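Cap5O (Staphylococcus aureus, PDB 3OJO) is an NAD-dependent dehydrogenase of UDP-N-acetyl-mannosamine that takes part in capsular polysaccharide biosynthesis. Local coordinates at residues S114-P117 and F118-K121; T233-C236 and N237-I241; K307-I310 and K311-G315; P357-L361 and D362-H366; S412-D416 and V417-N421. One frame throughout, in Å; residues are numbered along the deposited sequence.

Interaction 1: S114-P117 and F118-K121; sequences SILP and FLKK
The Phe118 ring has CB of Pro117 over one face, 4.2 Å above the plane and displaced toward the rim, while the carbonyl oxygen of Ser114 approaches its edge in the ring plane. That edge contact is close, with Ser114 O 3.2 Å from Phe118 CE2, and Ile115 O lies near the same plane. With CG of Phe118 anti to its carbonyl carbon (chi1 -52°), the ring is folded back along the last turn and meets the backbone of Ser114. The turn itself is tightened by two bonds of the three-residue kind: Phe118 N to Ile115 O at 3.1 Å, and Leu119 N to Leu116 O at 3.2 Å, the latter fairly straight at 164°. In both, the donor stands above the carbonyl plane. Apolar branches close the inner side, where Leu119 CD1 meets Leu116 CD2 at 3.8 Å and its CD2 comes within 4.3 Å of Ile115 CG2. Ile115 and Leu119 both continue onto Phe87 and Ile125 of the neighbouring strands. Ser114 OG bonds back to the carbonyl of Ala111, and this side chain is about 5 Å from the bound NAD. Helix 106-115 thus ends in a 3-10 turn before strand 124-127, as part of a beta-alpha-beta crossover between adjacent parallel strands of the Rossmann fold that holds the cofactor.

Interaction 2: T233-C236 and N237-I241; sequences TKIC and NNLNI
Ile235 lies alongside Leu239 one turn further on, the two running parallel from successive turns, with Ile235 CG2 4.0 Å from Leu239 CD1. The stretch is the end of the long helix 208-238, closed by a Schellman motif: Asn240 takes a left-handed backbone conformation (phi 56°), and the chain turns back so that Ile241 N bonds to Cys236 O at 2.8 Å, nearly straight at 167°. Its companion, Asn240 N to Asn237 O, is weak at 3.5 Å. Before the turn, ordinary helical bonds run from Asn237 N to Thr233 O (2.9 Å) and from Asn238 N to Lys234 O (3.3 Å). Leu239 N then divides weakly between the carbonyls of Ile235 and Cys236, so Cys236 O receives one good bond and one poor one. Thr233 OG1 bonds back to the Ala229 carbonyl of its own helix, whereas Lys234 NZ crosses to Ser297 OG of helix 286-312. The helix end is also a subunit contact. Ile235 and Cys236 pack on Met213 of the second subunit, whose Lys134 and Arg209 bind the carbonyl oxygens of Leu239 and Asn240. Inside the motif the reversal is sealed by the apolar pair expected between its third-last helical residue and the residue after the left-handed one: Ile241 CG2, anti to its own backbone N, rests 3.7 Å from Cys236 SG.

Interaction 3: K307-I310 and K311-G315; sequences KQII and KALSG
Lys307 meets the second segment through its carbonyl oxygen, which takes a weak, bent bond from Lys311 N at 3.1 Å; its own ammonium end leads off to a long, weak ion pair with Glu347. At Gln308 the carbonyl accepts Ala312 N at 3.4 Å, again weakly, although the bond is straighter at 161°. The Lys311 chain starts anti to the backbone N and then bends at both outer torsions, which curls it back along the helix and leaves CE 3.9 Å from Gln308 O. Ile309 O receives Leu313 N at 3.3 Å, weak once more, and Ile309 CG2 lies 4.1 Å from Leu313 CD1 along the same face of the helix. At Ile310 the regular bonding stops, and CG1 comes within 4.0 Å of Gly315 O, where the chain curves off the helix end toward the next strand. At Gly315 (phi 127°) a beta carbon would collide with the carbonyl O of Ser314, a conformation suited to glycine. Such frayed bonding marks the last turn of helix 286-312, just before strand 317-321. The apolar side of the helix packs on the parallel sheet of the UDP-binding domain: Ile309 and Ile310 press on Leu377 of strand 377-380, while Ile309 reaches Phe404 and Leu313 reaches Val402 on strand 402-405.

Interaction 4: P357-L361 and D362-H366; sequences PHVEL and DFVEH
Leu361 and Val364 form the tight side of this loop together with Val359: CG2 of Val364 touches Leu361 CB at 3.7 Å and Val359 CG1 at 3.8 Å, the two valines crossing at about a right angle. Next to them the side chains of Leu361 and Phe363 run alongside each other. Phe363 CG sits between its backbone N and carbonyl carbon (chi1 54°), a setting that swings the ring back so that Leu361 CB stands over one face, 4.1 Å from the centroid and 17° off the normal, a CH-pi contact. Leu361 CG meets the rim at CZ, 3.8 Å away. The other side is looser and mostly exposed. No hydrogen bond joins the two halves; His366 NE2 stays 3.7 Å from Leu361 O, and Glu360 OE1 is 5.9 Å from His366 NE2, too far for contact. Asp362 and Phe363 lie at the surface and, like Leu361, touch a crystal neighbour. Inward, Val359 packs on Thr324 and Val364 on Leu323, while the backbone of Glu365 bonds to Ala354. The whole forms a loop between strand 351-355 and helix 368-372 of the UDP-binding domain, rising from the C-terminal end of an edge strand of its parallel sheet, with the Leu361 side chain about 9 Å from that of the NAD-binding Arg333.

Interaction 5: S412-D416 and V417-N421; sequences SSFED and VLYYN
OD1 of Asp392 accepts the backbone N-H groups of both Glu415 and Asp416, a two-bond grip on the turn where Phe414 folds back over Val417 and Tyr419. The turn leads into strand 418-420, which lies at one margin of the five-stranded parallel sheet of the UDP-binding domain; Leu418 and Tyr420 bond through their backbones to strand 402-405 and to Lys401 just before it. Phe414 has CG anti to its carbonyl carbon (chi1 -50°), which carries the ring across the start of the strand. One face is covered by Val417 CG1. The isopropyl group approaches obliquely, its CB 3.8 Å from Phe414 CG and its CG2 3.8 Å from Phe414 CD1, while Phe414 CB rests 3.6 Å from Val417 O. Tyr419 comes from the next position on the same side of the strand, whereas the CB of Leu418 points away. No hydrogen bond crosses the turn; the side chains meet by apolar packing. Ile403 on the adjacent strand is touched by Phe414, Val417 and Tyr419 alike, so this cluster lies over one surface of the sheet. The hydroxyl of Tyr419 is bonded to Asp405 OD2. Because Tyr419 CG is anti to the backbone N (chi1 177°), its ring extends away along the strand, and its CB makes the nearest approach to the phenylalanine, 4.0 Å from Phe414 CD2.

How the interactions relate
The five contacts follow one another along the chain and none touches another. Interaction 1 stands apart in the NAD-binding Rossmann domain, its centre 58 Å from that of interaction 2 and 62 Å from that of interaction 3, on the opposite side of the chain's centre from both. It is also the one beside the bound cofactor. Interaction 4, centred 43 Å from interaction 1, approaches the NAD site from the UDP-binding domain. Interactions 2, 3 and 5 gather on one side: centres of 3 and 5 lie 18 Å apart, and nearest atoms of 2 and 5 about 6 Å. Strand 402-405 links 3 and 5, since both pack against it, away from the annotated sites.

Interaction 1: S114-P117 and F118-K121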
loop_
_atom_site.group_PDB
_atom_site.type_symbol
_atom_site.label_atom_id
_atom_site.label_comp_id
_atom_site.label_asym_id
_atom_site.label_seq_id
_atom_site.Cartn_x
_atom_site.Cartn_y
_atom_site.Cartn_z
ATOM N N SER B 114 -22.430 6.468 -31.446
ATOM C CA SER B 114 -22.414 7.641 -32.344
ATOM C C SER B 114 -21.474 7.426 -33.540
ATOM O O SER B 114 -21.689 7.977 -34.619
ATOM C CB SER B 114 -21.994 8.893 -31.574
ATOM O OG SER B 114 -20.586 9.035 -31.454
ATOM N N ILE B 115 -20.436 6.614 -33.319
ATOM C CA ILE B 115 -19.353 6.258 -34.227
ATOM C C ILE B 115 -19.728 5.115 -35.194
ATOM O O ILE B 115 -19.319 5.140 -36.352
ATOM C CB ILE B 115 -18.139 5.951 -33.302
ATOM C CG1 ILE B 115 -17.243 7.180 -33.157
ATOM C CG2 ILE B 115 -17.370 4.632 -33.576
ATOM C CD1 ILE B 115 -16.168 7.037 -32.081
ATOM N N LEU B 116 -20.493 4.119 -34.699
ATOM C CA LEU B 116 -20.921 2.911 -35.408
ATOM C C LEU B 116 -21.449 3.105 -36.841
ATOM O O LEU B 116 -20.930 2.422 -37.730
ATOM C CB LEU B 116 -21.919 2.100 -34.576
ATOM C CG LEU B 116 -21.464 1.500 -33.257
ATOM C CD1 LEU B 116 -22.516 0.577 -32.719
ATOM C CD2 LEU B 116 -20.101 0.792 -33.373
ATOM N N PRO B 117 -22.437 4.014 -37.121
ATOM C CA PRO B 117 -22.911 4.175 -38.512
ATOM C C PRO B 117 -21.870 4.666 -39.524
ATOM O O PRO B 117 -22.105 4.571 -40.724
ATOM C CB PRO B 117 -24.052 5.192 -38.385
ATOM C CG PRO B 117 -24.413 5.215 -36.964
ATOM C CD PRO B 117 -23.173 4.918 -36.213
ATOM N N PHE B 118 -20.742 5.198 -39.051
ATOM C CA PHE B 118 -19.695 5.752 -39.906
ATOM C C PHE B 118 -18.522 4.807 -40.125
ATOM O O PHE B 118 -17.622 5.128 -40.903
ATOM C CB PHE B 118 -19.227 7.106 -39.347
ATOM C CG PHE B 118 -20.370 8.065 -39.098
ATOM C CD1 PHE B 118 -20.863 8.865 -40.121
ATOM C CD2 PHE B 118 -20.978 8.139 -37.851
ATOM C CE1 PHE B 118 -21.938 9.724 -39.897
ATOM C CE2 PHE B 118 -22.055 8.995 -37.628
ATOM C CZ PHE B 118 -22.522 9.791 -38.648
ATOM N N LEU B 119 -18.537 3.640 -39.453
ATOM C CA LEU B 119 -17.468 2.649 -39.509
ATOM C C LEU B 119 -17.263 1.992 -40.858
ATOM O O LEU B 119 -18.211 1.512 -41.473
ATOM C CB LEU B 119 -17.638 1.580 -38.424
ATOM C CG LEU B 119 -17.223 1.963 -37.004
ATOM C CD1 LEU B 119 -17.410 0.797 -36.069
ATOM C CD2 LEU B 119 -15.783 2.434 -36.959
ATOM N N LYS B 120 -16.004 1.963 -41.297
ATOM C CA LYS B 120 -15.558 1.368 -42.553
ATOM C C LYS B 120 -14.404 0.408 -42.248
ATOM O O LYS B 120 -13.747 0.554 -41.215
ATOM C CB LYS B 120 -15.086 2.462 -43.545
ATOM C CG LYS B 120 -16.021 3.676 -43.715
ATOM C CD LYS B 120 -17.168 3.446 -44.701
ATOM C CE LYS B 120 -18.026 4.682 -44.891
ATOM N NZ LYS B 120 -19.095 4.804 -43.854
ATOM N N LYS B 121 -14.160 -0.581 -43.133
ATOM C CA LYS B 121 -13.057 -1.524 -42.934
ATOM C C LYS B 121 -11.702 -0.793 -42.939
ATOM O O LYS B 121 -11.515 0.151 -43.714
ATOM C CB LYS B 121 -13.112 -2.674 -43.952
ATOM C CG LYS B 121 -14.175 -3.712 -43.599
ATOM C CD LYS B 121 -14.285 -4.839 -44.605
ATOM C CE LYS B 121 -15.111 -5.997 -44.079
ATOM N NZ LYS B 121 -16.546 -5.641 -43.849
#

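Interaction 2: T233-C236 and N237-I241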
loop_
_atom_site.group_PDB
_atom_site.type_symbol
_atom_site.label_atom_id
_atom_site.label_comp_id
_atom_site.label_asym_id
_atom_site.label_seq_id
_atom_site.Cartn_x
_atom_site.Cartn_y
_atom_site.Cartn_z
ATOM N N THR B 233 -4.314 7.604 11.405
ATOM C CA THR B 233 -4.578 8.942 11.950
ATOM C C THR B 233 -5.636 8.869 13.062
ATOM O O THR B 233 -5.467 9.491 14.109
ATOM C CB THR B 233 -5.012 9.881 10.812
ATOM O OG1 THR B 233 -3.893 10.080 9.969
ATOM C CG2 THR B 233 -5.489 11.226 11.309
ATOM N N LYS B 234 -6.713 8.085 12.834
ATOM C CA LYS B 234 -7.746 7.917 13.836
ATOM C C LYS B 234 -7.200 7.221 15.100
ATOM O O LYS B 234 -7.501 7.657 16.209
ATOM C CB LYS B 234 -8.944 7.162 13.256
ATOM C CG LYS B 234 -9.736 7.962 12.242
ATOM C CD LYS B 234 -10.893 7.130 11.736
ATOM C CE LYS B 234 -11.750 7.837 10.737
ATOM N NZ LYS B 234 -12.705 6.899 10.073
ATOM N N ILE B 235 -6.373 6.181 14.919
ATOM C CA ILE B 235 -5.745 5.395 15.987
ATOM C C ILE B 235 -4.800 6.276 16.808
ATOM O O ILE B 235 -4.916 6.318 18.037
ATOM C CB ILE B 235 -5.056 4.114 15.409
ATOM C CG1 ILE B 235 -6.112 3.069 14.949
ATOM C CG2 ILE B 235 -4.074 3.494 16.427
ATOM C CD1 ILE B 235 -5.569 1.913 13.987
ATOM N N CYS B 236 -3.884 6.994 16.105
ATOM C CA CYS B 236 -2.891 7.911 16.662
ATOM C C CYS B 236 -3.514 9.042 17.427
ATOM O O CYS B 236 -2.970 9.446 18.456
ATOM C CB CYS B 236 -1.973 8.440 15.570
ATOM S SG CYS B 236 -0.682 7.291 15.085
ATOM N N ASN B 237 -4.628 9.576 16.930
ATOM C CA ASN B 237 -5.298 10.659 17.644
ATOM C C ASN B 237 -5.905 10.188 18.970
ATOM O O ASN B 237 -5.803 10.906 19.966
ATOM C CB ASN B 237 -6.280 11.417 16.767
ATOM C CG ASN B 237 -5.610 12.524 15.972
ATOM O OD1 ASN B 237 -5.509 12.470 14.746
ATOM N ND2 ASN B 237 -5.135 13.553 16.652
ATOM N N ASN B 238 -6.390 8.930 19.004
ATOM C CA ASN B 238 -6.948 8.294 20.191
ATOM C C ASN B 238 -5.916 7.989 21.255
ATOM O O ASN B 238 -6.276 7.900 22.427
ATOM C CB ASN B 238 -7.717 7.016 19.827
ATOM C CG ASN B 238 -9.151 7.260 19.406
ATOM O OD1 ASN B 238 -9.660 8.398 19.374
ATOM N ND2 ASN B 238 -9.854 6.187 19.103
ATOM N N LEU B 239 -4.651 7.802 20.859
ATOM C CA LEU B 239 -3.557 7.454 21.768
ATOM C C LEU B 239 -2.588 8.618 22.016
ATOM O O LEU B 239 -1.539 8.413 22.626
ATOM C CB LEU B 239 -2.778 6.237 21.235
ATOM C CG LEU B 239 -3.549 4.967 20.867
ATOM C CD1 LEU B 239 -2.639 3.992 20.161
ATOM C CD2 LEU B 239 -4.140 4.304 22.096
ATOM N N ASN B 240 -2.929 9.834 21.556
ATOM C CA ASN B 240 -2.081 11.019 21.698
ATOM C C ASN B 240 -0.711 10.795 21.105
ATOM O O ASN B 240 0.309 11.105 21.719
ATOM C CB ASN B 240 -2.013 11.526 23.153
ATOM C CG ASN B 240 -3.320 12.072 23.695
ATOM O OD1 ASN B 240 -4.386 12.026 23.047
ATOM N ND2 ASN B 240 -3.264 12.581 24.918
ATOM N N ILE B 241 -0.702 10.210 19.903
ATOM C CA ILE B 241 0.477 9.929 19.115
ATOM C C ILE B 241 0.385 10.841 17.874
ATOM O O ILE B 241 -0.719 11.108 17.367
ATOM C CB ILE B 241 0.605 8.414 18.785
ATOM C CG1 ILE B 241 0.851 7.594 20.081
ATOM C CG2 ILE B 241 1.731 8.148 17.769
ATOM C CD1 ILE B 241 0.674 6.049 19.930
#

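Interaction 3: K307-I310 and K311-G315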
loop_
_atom_site.group_PDB
_atom_site.type_symbol
_atom_site.label_atom_id
_atom_site.label_comp_id
_atom_site.label_asym_id
_atom_site.label_seq_id
_atom_site.Cartn_x
_atom_site.Cartn_y
_atom_site.Cartn_z
ATOM N N LYS B 307 -16.708 20.217 15.000
ATOM C CA LYS B 307 -17.769 20.388 16.008
ATOM C C LYS B 307 -17.187 20.512 17.432
ATOM O O LYS B 307 -17.641 21.356 18.201
ATOM C CB LYS B 307 -18.787 19.237 15.938
ATOM C CG LYS B 307 -19.719 19.318 14.726
ATOM C CD LYS B 307 -21.035 18.583 14.946
ATOM C CE LYS B 307 -21.016 17.131 14.532
ATOM N NZ LYS B 307 -22.304 16.463 14.850
ATOM N N GLN B 308 -16.148 19.711 17.745
ATOM C CA GLN B 308 -15.451 19.716 19.030
ATOM C C GLN B 308 -14.601 20.972 19.236
ATOM O O GLN B 308 -14.501 21.441 20.366
ATOM C CB GLN B 308 -14.591 18.460 19.179
ATOM C CG GLN B 308 -15.395 17.208 19.504
ATOM C CD GLN B 308 -14.557 15.956 19.420
ATOM O OE1 GLN B 308 -14.831 15.050 18.626
ATOM N NE2 GLN B 308 -13.522 15.866 20.239
ATOM N N ILE B 309 -13.965 21.500 18.168
ATOM C CA ILE B 309 -13.135 22.715 18.239
ATOM C C ILE B 309 -14.044 23.915 18.540
ATOM O O ILE B 309 -13.748 24.721 19.421
ATOM C CB ILE B 309 -12.295 22.932 16.938
ATOM C CG1 ILE B 309 -11.259 21.794 16.727
ATOM C CG2 ILE B 309 -11.610 24.312 16.930
ATOM C CD1 ILE B 309 -10.774 21.594 15.244
ATOM N N ILE B 310 -15.162 23.998 17.803
ATOM C CA ILE B 310 -16.175 25.037 17.882
ATOM C C ILE B 310 -16.959 25.011 19.204
ATOM O O ILE B 310 -17.530 26.030 19.589
ATOM C CB ILE B 310 -17.027 25.022 16.566
ATOM C CG1 ILE B 310 -16.917 26.341 15.786
ATOM C CG2 ILE B 310 -18.472 24.532 16.727
ATOM C CD1 ILE B 310 -15.543 26.601 15.184
ATOM N N LYS B 311 -16.960 23.855 19.902
ATOM C CA LYS B 311 -17.597 23.664 21.207
ATOM C C LYS B 311 -16.728 24.350 22.273
ATOM O O LYS B 311 -17.250 25.121 23.082
ATOM C CB LYS B 311 -17.770 22.161 21.507
ATOM C CG LYS B 311 -18.291 21.847 22.907
ATOM C CD LYS B 311 -17.840 20.469 23.437
ATOM C CE LYS B 311 -16.336 20.223 23.541
ATOM N NZ LYS B 311 -15.635 21.264 24.346
ATOM N N ALA B 312 -15.403 24.097 22.240
ATOM C CA ALA B 312 -14.414 24.665 23.156
ATOM C C ALA B 312 -14.209 26.180 22.965
ATOM O O ALA B 312 -13.655 26.832 23.855
ATOM C CB ALA B 312 -13.089 23.937 22.998
ATOM N N LEU B 313 -14.646 26.738 21.820
ATOM C CA LEU B 313 -14.488 28.166 21.527
ATOM C C LEU B 313 -15.821 28.923 21.405
ATOM O O LEU B 313 -16.872 28.318 21.168
ATOM C CB LEU B 313 -13.643 28.370 20.254
ATOM C CG LEU B 313 -12.152 28.021 20.326
ATOM C CD1 LEU B 313 -11.567 27.880 18.926
ATOM C CD2 LEU B 313 -11.381 29.069 21.091
ATOM N N SER B 314 -15.769 30.255 21.576
ATOM C CA SER B 314 -16.944 31.111 21.443
ATOM C C SER B 314 -17.124 31.446 19.959
ATOM O O SER B 314 -16.190 31.927 19.310
ATOM C CB SER B 314 -16.804 32.375 22.289
ATOM O OG SER B 314 -15.600 33.071 22.013
ATOM N N GLY B 315 -18.300 31.125 19.430
ATOM C CA GLY B 315 -18.634 31.337 18.028
ATOM C C GLY B 315 -19.146 30.095 17.319
ATOM O O GLY B 315 -19.075 28.980 17.853
#

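Interaction 4: P357-L361 and D362-H366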
loop_
_atom_site.group_PDB
_atom_site.type_symbol
_atom_site.label_atom_id
_atom_site.label_comp_id
_atom_site.label_asym_id
_atom_site.label_seq_id
_atom_site.Cartn_x
_atom_site.Cartn_y
_atom_site.Cartn_z
ATOM N N PRO B 357 -9.692 30.355 -4.047
ATOM C CA PRO B 357 -9.355 31.254 -5.171
ATOM C C PRO B 357 -9.520 30.631 -6.560
ATOM O O PRO B 357 -9.652 31.361 -7.544
ATOM C CB PRO B 357 -7.894 31.618 -4.902
ATOM C CG PRO B 357 -7.355 30.488 -4.107
ATOM C CD PRO B 357 -8.491 29.992 -3.262
ATOM N N HIS B 358 -9.502 29.289 -6.636
ATOM C CA HIS B 358 -9.626 28.523 -7.871
ATOM C C HIS B 358 -11.079 28.223 -8.243
ATOM O O HIS B 358 -11.355 27.982 -9.418
ATOM C CB HIS B 358 -8.810 27.223 -7.767
ATOM C CG HIS B 358 -7.358 27.464 -7.499
ATOM N ND1 HIS B 358 -6.472 27.711 -8.524
ATOM C CD2 HIS B 358 -6.696 27.523 -6.322
ATOM C CE1 HIS B 358 -5.297 27.895 -7.947
ATOM N NE2 HIS B 358 -5.380 27.782 -6.622
ATOM N N VAL B 359 -12.009 28.243 -7.252
ATOM C CA VAL B 359 -13.443 27.950 -7.454
ATOM C C VAL B 359 -14.271 29.238 -7.678
ATOM O O VAL B 359 -14.330 30.113 -6.801
ATOM C CB VAL B 359 -14.038 27.032 -6.343
ATOM C CG1 VAL B 359 -15.505 26.736 -6.604
ATOM C CG2 VAL B 359 -13.261 25.729 -6.217
ATOM N N GLU B 360 -14.923 29.327 -8.856
ATOM C CA GLU B 360 -15.710 30.497 -9.260
ATOM C C GLU B 360 -17.215 30.483 -8.932
ATOM O O GLU B 360 -17.921 31.402 -9.356
ATOM C CB GLU B 360 -15.445 30.855 -10.740
ATOM C CG GLU B 360 -14.525 32.050 -10.947
ATOM C CD GLU B 360 -13.056 31.807 -10.653
ATOM O OE1 GLU B 360 -12.541 32.407 -9.681
ATOM O OE2 GLU B 360 -12.423 31.012 -11.387
ATOM N N LEU B 361 -17.702 29.502 -8.145
ATOM C CA LEU B 361 -19.122 29.425 -7.756
ATOM C C LEU B 361 -19.648 30.696 -7.036
ATOM O O LEU B 361 -18.870 31.466 -6.461
ATOM C CB LEU B 361 -19.422 28.164 -6.915
ATOM C CG LEU B 361 -19.894 26.866 -7.599
ATOM C CD1 LEU B 361 -20.648 27.105 -8.892
ATOM C CD2 LEU B 361 -18.774 25.892 -7.767
ATOM N N ASP B 362 -20.973 30.915 -7.115
ATOM C CA ASP B 362 -21.663 32.066 -6.522
ATOM C C ASP B 362 -21.419 32.163 -5.000
ATOM O O ASP B 362 -20.927 33.189 -4.510
ATOM C CB ASP B 362 -23.180 31.994 -6.832
ATOM C CG ASP B 362 -23.600 32.354 -8.257
ATOM O OD1 ASP B 362 -23.356 33.506 -8.674
ATOM O OD2 ASP B 362 -24.254 31.508 -8.919
ATOM N N PHE B 363 -21.734 31.069 -4.273
ATOM C CA PHE B 363 -21.603 30.935 -2.818
ATOM C C PHE B 363 -20.192 31.029 -2.227
ATOM O O PHE B 363 -20.059 31.319 -1.035
ATOM C CB PHE B 363 -22.309 29.665 -2.322
ATOM C CG PHE B 363 -21.907 28.365 -2.977
ATOM C CD1 PHE B 363 -22.658 27.836 -4.024
ATOM C CD2 PHE B 363 -20.814 27.646 -2.516
ATOM C CE1 PHE B 363 -22.295 26.631 -4.624
ATOM C CE2 PHE B 363 -20.454 26.440 -3.114
ATOM C CZ PHE B 363 -21.194 25.943 -4.166
ATOM N N VAL B 364 -19.153 30.772 -3.039
ATOM C CA VAL B 364 -17.748 30.810 -2.611
ATOM C C VAL B 364 -17.313 32.252 -2.385
ATOM O O VAL B 364 -17.519 33.093 -3.261
ATOM C CB VAL B 364 -16.808 30.087 -3.624
ATOM C CG1 VAL B 364 -15.361 30.042 -3.130
ATOM C CG2 VAL B 364 -17.312 28.686 -3.954
ATOM N N GLU B 365 -16.705 32.535 -1.219
ATOM C CA GLU B 365 -16.192 33.865 -0.906
ATOM C C GLU B 365 -14.868 34.094 -1.637
ATOM O O GLU B 365 -13.912 33.325 -1.483
ATOM C CB GLU B 365 -16.091 34.107 0.611
ATOM C CG GLU B 365 -15.599 35.490 1.030
ATOM C CD GLU B 365 -16.181 36.728 0.372
ATOM O OE1 GLU B 365 -17.424 36.817 0.245
ATOM O OE2 GLU B 365 -15.388 37.637 0.036
ATOM N N HIS B 366 -14.848 35.151 -2.467
ATOM C CA HIS B 366 -13.730 35.551 -3.320
ATOM C C HIS B 366 -12.568 36.225 -2.556
ATOM O O HIS B 366 -11.418 36.096 -2.981
ATOM C CB HIS B 366 -14.243 36.405 -4.504
ATOM C CG HIS B 366 -15.439 35.822 -5.223
ATOM N ND1 HIS B 366 -16.682 36.451 -5.194
ATOM C CD2 HIS B 366 -15.547 34.688 -5.962
ATOM C CE1 HIS B 366 -17.492 35.682 -5.912
ATOM N NE2 HIS B 366 -16.857 34.608 -6.390
#

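Interaction 5: S412-D416 and V417-N421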
loop_
_atom_site.group_PDB
_atom_site.type_symbol
_atom_site.label_atom_id
_atom_site.label_comp_id
_atom_site.label_asym_id
_atom_site.label_seq_id
_atom_site.Cartn_x
_atom_site.Cartn_y
_atom_site.Cartn_z
ATOM N N SER B 412 4.647 28.018 6.761
ATOM C CA SER B 412 5.073 29.199 7.527
ATOM C C SER B 412 4.653 29.092 9.001
ATOM O O SER B 412 3.479 28.837 9.279
ATOM C CB SER B 412 4.476 30.461 6.913
ATOM O OG SER B 412 3.070 30.330 6.778
ATOM N N SER B 413 5.601 29.289 9.942
ATOM C CA SER B 413 5.300 29.242 11.382
ATOM C C SER B 413 4.657 30.548 11.856
ATOM O O SER B 413 4.955 31.618 11.313
ATOM C CB SER B 413 6.547 28.928 12.205
ATOM O OG SER B 413 6.206 28.692 13.563
ATOM N N PHE B 414 3.772 30.453 12.861
ATOM C CA PHE B 414 3.034 31.592 13.422
ATOM C C PHE B 414 3.400 31.844 14.895
ATOM O O PHE B 414 4.270 31.163 15.448
ATOM C CB PHE B 414 1.521 31.329 13.340
ATOM C CG PHE B 414 0.969 30.879 12.014
ATOM C CD1 PHE B 414 0.455 31.800 11.112
ATOM C CD2 PHE B 414 0.879 29.530 11.702
ATOM C CE1 PHE B 414 -0.107 31.383 9.907
ATOM C CE2 PHE B 414 0.329 29.113 10.489
ATOM C CZ PHE B 414 -0.168 30.043 9.604
ATOM N N GLU B 415 2.713 32.820 15.530
ATOM C CA GLU B 415 2.853 33.151 16.949
ATOM C C GLU B 415 1.472 33.414 17.538
ATOM O O GLU B 415 1.067 32.705 18.465
ATOM C CB GLU B 415 3.817 34.325 17.182
ATOM C CG GLU B 415 4.564 34.232 18.508
ATOM C CD GLU B 415 3.795 34.687 19.737
ATOM O OE1 GLU B 415 3.749 35.913 19.989
ATOM O OE2 GLU B 415 3.262 33.816 20.464
ATOM N N ASP B 416 0.725 34.387 16.965
ATOM C CA ASP B 416 -0.642 34.729 17.397
ATOM C C ASP B 416 -1.613 33.586 17.067
ATOM O O ASP B 416 -2.566 33.359 17.817
ATOM C CB ASP B 416 -1.171 36.005 16.697
ATOM C CG ASP B 416 -0.217 37.176 16.601
ATOM O OD1 ASP B 416 -0.032 37.879 17.623
ATOM O OD2 ASP B 416 0.279 37.443 15.485
ATOM N N VAL B 417 -1.356 32.876 15.942
ATOM C CA VAL B 417 -2.211 31.819 15.394
ATOM C C VAL B 417 -1.839 30.438 15.947
ATOM O O VAL B 417 -0.661 30.068 15.939
ATOM C CB VAL B 417 -2.220 31.829 13.831
ATOM C CG1 VAL B 417 -3.311 30.925 13.275
ATOM C CG2 VAL B 417 -2.370 33.246 13.259
ATOM N N LEU B 418 -2.855 29.677 16.413
ATOM C CA LEU B 418 -2.688 28.302 16.891
ATOM C C LEU B 418 -2.874 27.343 15.703
ATOM O O LEU B 418 -3.987 27.214 15.182
ATOM C CB LEU B 418 -3.699 27.972 17.997
ATOM C CG LEU B 418 -3.448 28.577 19.371
ATOM C CD1 LEU B 418 -4.725 28.603 20.173
ATOM C CD2 LEU B 418 -2.393 27.800 20.129
ATOM N N TYR B 419 -1.774 26.715 15.249
ATOM C CA TYR B 419 -1.790 25.802 14.105
ATOM C C TYR B 419 -1.835 24.316 14.477
ATOM O O TYR B 419 -0.946 23.808 15.168
ATOM C CB TYR B 419 -0.626 26.086 13.135
ATOM C CG TYR B 419 -0.564 25.116 11.976
ATOM C CD1 TYR B 419 0.272 24.004 12.018
ATOM C CD2 TYR B 419 -1.344 25.306 10.837
ATOM C CE1 TYR B 419 0.307 23.088 10.970
ATOM C CE2 TYR B 419 -1.307 24.401 9.779
ATOM C CZ TYR B 419 -0.482 23.292 9.852
ATOM O OH TYR B 419 -0.420 22.408 8.810
ATOM N N TYR B 420 -2.813 23.604 13.911
ATOM C CA TYR B 420 -2.979 22.174 14.118
ATOM C C TYR B 420 -2.973 21.379 12.812
ATOM O O TYR B 420 -3.388 21.867 11.758
ATOM C CB TYR B 420 -4.219 21.858 14.967
ATOM C CG TYR B 420 -4.224 22.518 16.329
ATOM C CD1 TYR B 420 -4.713 23.811 16.498
ATOM C CD2 TYR B 420 -3.805 21.826 17.464
ATOM C CE1 TYR B 420 -4.742 24.417 17.754
ATOM C CE2 TYR B 420 -3.845 22.416 18.727
ATOM C CZ TYR B 420 -4.308 23.715 18.866
ATOM O OH TYR B 420 -4.339 24.321 20.097
ATOM N N ASN B 421 -2.477 20.142 12.921
ATOM C CA ASN B 421 -2.289 19.100 11.909
ATOM C C ASN B 421 -3.206 17.946 12.288
ATOM O O ASN B 421 -3.948 18.034 13.259
ATOM C CB ASN B 421 -0.858 18.551 12.110
ATOM C CG ASN B 421 0.201 19.082 11.211
ATOM O OD1 ASN B 421 -0.067 19.569 10.115
ATOM N ND2 ASN B 421 1.448 18.897 11.624
#